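Long-range contact in HMG box-containing protein 1 (Homo sapiens, PDB 3QVE), which represses transcription by binding the promoters of target genes, with roles in cell-cycle control and the Wnt pathway: residues K76-P81 against L88-C93. Residues are numbered along the deposited sequence; the frame is centred on the assembly and turned at random.
Sequences KLTFDP and LLTVEC. With EDO (1,2-ethanediol), chain I; EDO (1,2-ethanediol), chain N.
Leu-77 and Val-91 exchange two backbone hydrogen bonds, Leu-77 N to Val-91 O and Val-91 N to Leu-77 O, both 2.9 Å. Phe-79 and Leu-89 repeat the pattern: Phe-79 N reaches Leu-89 O at 2.8 Å, and Leu-89 N reaches Phe-79 O. Between these pairs, Thr-78 and Thr-90 form a non-hydrogen-bonded pair, and Thr-90 CA sends a CA-H...O contact to Leu-77 O (3.1 Å).

The two threonines meet through their hydroxyls instead. Thr-78 OG1 and Thr-90 OG1 lie 2.9 Å apart in a hydrogen bond. Both OG1 atoms stand beside their own backbone N, anti to the carbonyl carbon (chi1 -67° and -59°), which turns them to each other across the strands. Thr-90 OG1 is also hydrogen-bonded to His-21 NE2, so its hydroxyl has two partners. A valine in place of Thr-78 would probably leave Thr-90 OG1 without its cross-strand mate, relying on His-21.

These strands, 72-80 and 89-94, form an antiparallel beta hairpin in the AXH domain. They are central strands of its larger antiparallel sheet, between strands 59-69 and 17-20.

Apolar contacts lie on the buried face that carries Leu-77, Phe-79, Leu-89 and Val-91. Val-91 CG2 meets the Phe-79 ring at its edge, in plane, 3.9 Å from Phe-79 CE2. The same methyl touches Leu-77 CB. Leu-77 CD1 reaches on to Cys-93 SG at 3.8 Å. Phe-99 of strand 98-101 packs on both Leu-77 and Phe-79. Near the turn, Leu-88 CD2 lies against Asp-80 CB, also at 3.8 Å, while Asp-80 OD1 accepts a hydrogen bond from Gly-82 N.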
# COMPACT_ATOMS: atom_id res chain seq x y z
N LYS A 76 3.79 0.88 9.45
CA LYS A 76 2.45 0.39 9.63
C LYS A 76 1.54 1.53 9.29
O LYS A 76 1.65 2.61 9.87
CB LYS A 76 2.24 -0.11 11.04
CG LYS A 76 2.96 -1.45 11.27
CD LYS A 76 2.81 -2.01 12.70
CE LYS A 76 1.48 -2.65 12.91
NZ LYS A 76 1.23 -3.00 14.34
N LEU A 77 0.66 1.28 8.33
CA LEU A 77 -0.18 2.31 7.71
C LEU A 77 -1.60 1.90 7.68
O LEU A 77 -1.89 0.73 7.43
CB LEU A 77 0.25 2.50 6.25
CG LEU A 77 1.72 2.70 5.93
CD1 LEU A 77 1.97 2.66 4.37
CD2 LEU A 77 2.18 4.05 6.60
N THR A 78 -2.53 2.86 7.83
CA THR A 78 -3.96 2.53 7.75
C THR A 78 -4.56 3.35 6.66
O THR A 78 -4.35 4.56 6.57
CB THR A 78 -4.70 2.75 9.10
OG1 THR A 78 -4.21 1.80 10.04
CG2 THR A 78 -6.25 2.54 8.95
N PHE A 79 -5.31 2.67 5.81
CA PHE A 79 -5.87 3.24 4.58
C PHE A 79 -7.40 3.12 4.57
O PHE A 79 -7.95 2.15 5.09
CB PHE A 79 -5.38 2.45 3.37
CG PHE A 79 -3.94 2.67 3.04
CD1 PHE A 79 -3.53 3.82 2.39
CD2 PHE A 79 -3.01 1.68 3.27
CE1 PHE A 79 -2.20 4.02 2.05
CE2 PHE A 79 -1.67 1.88 2.94
CZ PHE A 79 -1.28 3.04 2.34
N ASP A 80 -8.05 4.07 3.91
CA ASP A 80 -9.49 4.11 3.72
C ASP A 80 -9.84 3.97 2.23
O ASP A 80 -9.46 4.85 1.43
CB ASP A 80 -10.00 5.43 4.28
CG ASP A 80 -11.52 5.56 4.25
OD1 ASP A 80 -12.14 4.68 3.70
OD2 ASP A 80 -12.07 6.53 4.82
N PRO A 81 -10.56 2.90 1.83
CA PRO A 81 -10.93 2.74 0.44
C PRO A 81 -12.12 3.55 -0.02
O PRO A 81 -12.45 3.51 -1.20
CB PRO A 81 -11.29 1.27 0.34
CG PRO A 81 -11.85 0.97 1.67
CD PRO A 81 -11.01 1.74 2.63
N LEU A 88 -11.63 -0.45 6.61
CA LEU A 88 -10.24 0.01 6.54
C LEU A 88 -9.28 -1.14 6.29
O LEU A 88 -9.62 -2.34 6.47
CB LEU A 88 -9.88 0.75 7.81
CG LEU A 88 -10.81 1.93 8.18
CD1 LEU A 88 -10.30 2.63 9.46
CD2 LEU A 88 -10.97 2.92 7.02
N LEU A 89 -8.08 -0.79 5.88
CA LEU A 89 -6.98 -1.76 5.70
C LEU A 89 -5.77 -1.23 6.40
O LEU A 89 -5.40 -0.08 6.15
CB LEU A 89 -6.63 -1.89 4.22
CG LEU A 89 -5.37 -2.69 3.80
CD1 LEU A 89 -5.49 -4.13 4.20
CD2 LEU A 89 -5.14 -2.56 2.30
N THR A 90 -5.13 -2.06 7.23
CA THR A 90 -3.83 -1.71 7.81
C THR A 90 -2.79 -2.62 7.14
O THR A 90 -3.06 -3.79 6.90
CB THR A 90 -3.81 -1.87 9.34
OG1 THR A 90 -4.83 -1.00 9.87
CG2 THR A 90 -2.44 -1.46 9.95
N VAL A 91 -1.64 -2.05 6.80
CA VAL A 91 -0.58 -2.81 6.18
C VAL A 91 0.71 -2.59 6.94
O VAL A 91 0.88 -1.57 7.61
CB VAL A 91 -0.34 -2.43 4.66
CG1 VAL A 91 -1.65 -2.44 3.88
CG2 VAL A 91 0.34 -1.12 4.52
N GLU A 92 1.61 -3.56 6.82
CA GLU A 92 3.01 -3.38 7.19
C GLU A 92 3.80 -3.39 5.90
O GLU A 92 3.62 -4.28 5.08
CB GLU A 92 3.46 -4.53 8.06
CG GLU A 92 4.85 -4.40 8.61
CD GLU A 92 5.44 -5.75 8.97
OE1 GLU A 92 5.34 -6.09 10.18
OE2 GLU A 92 5.97 -6.46 8.07
N CYS A 93 4.66 -2.40 5.68
CA CYS A 93 5.44 -2.38 4.44
C CYS A 93 6.85 -1.89 4.72
O CYS A 93 7.13 -1.36 5.78
CB CYS A 93 4.73 -1.53 3.41
SG CYS A 93 4.74 0.15 3.79
C1 EDO I . -10.77 7.02 -2.75
O1 EDO I . -12.18 6.89 -2.54
C2 EDO I . -10.16 7.55 -1.47
O2 EDO I . -10.71 6.80 -0.38
C1 EDO N . -1.67 -4.98 15.84
O1 EDO N . -0.66 -4.74 14.86
C2 EDO N . -2.12 -6.43 15.80
O2 EDO N . -0.96 -7.27 15.76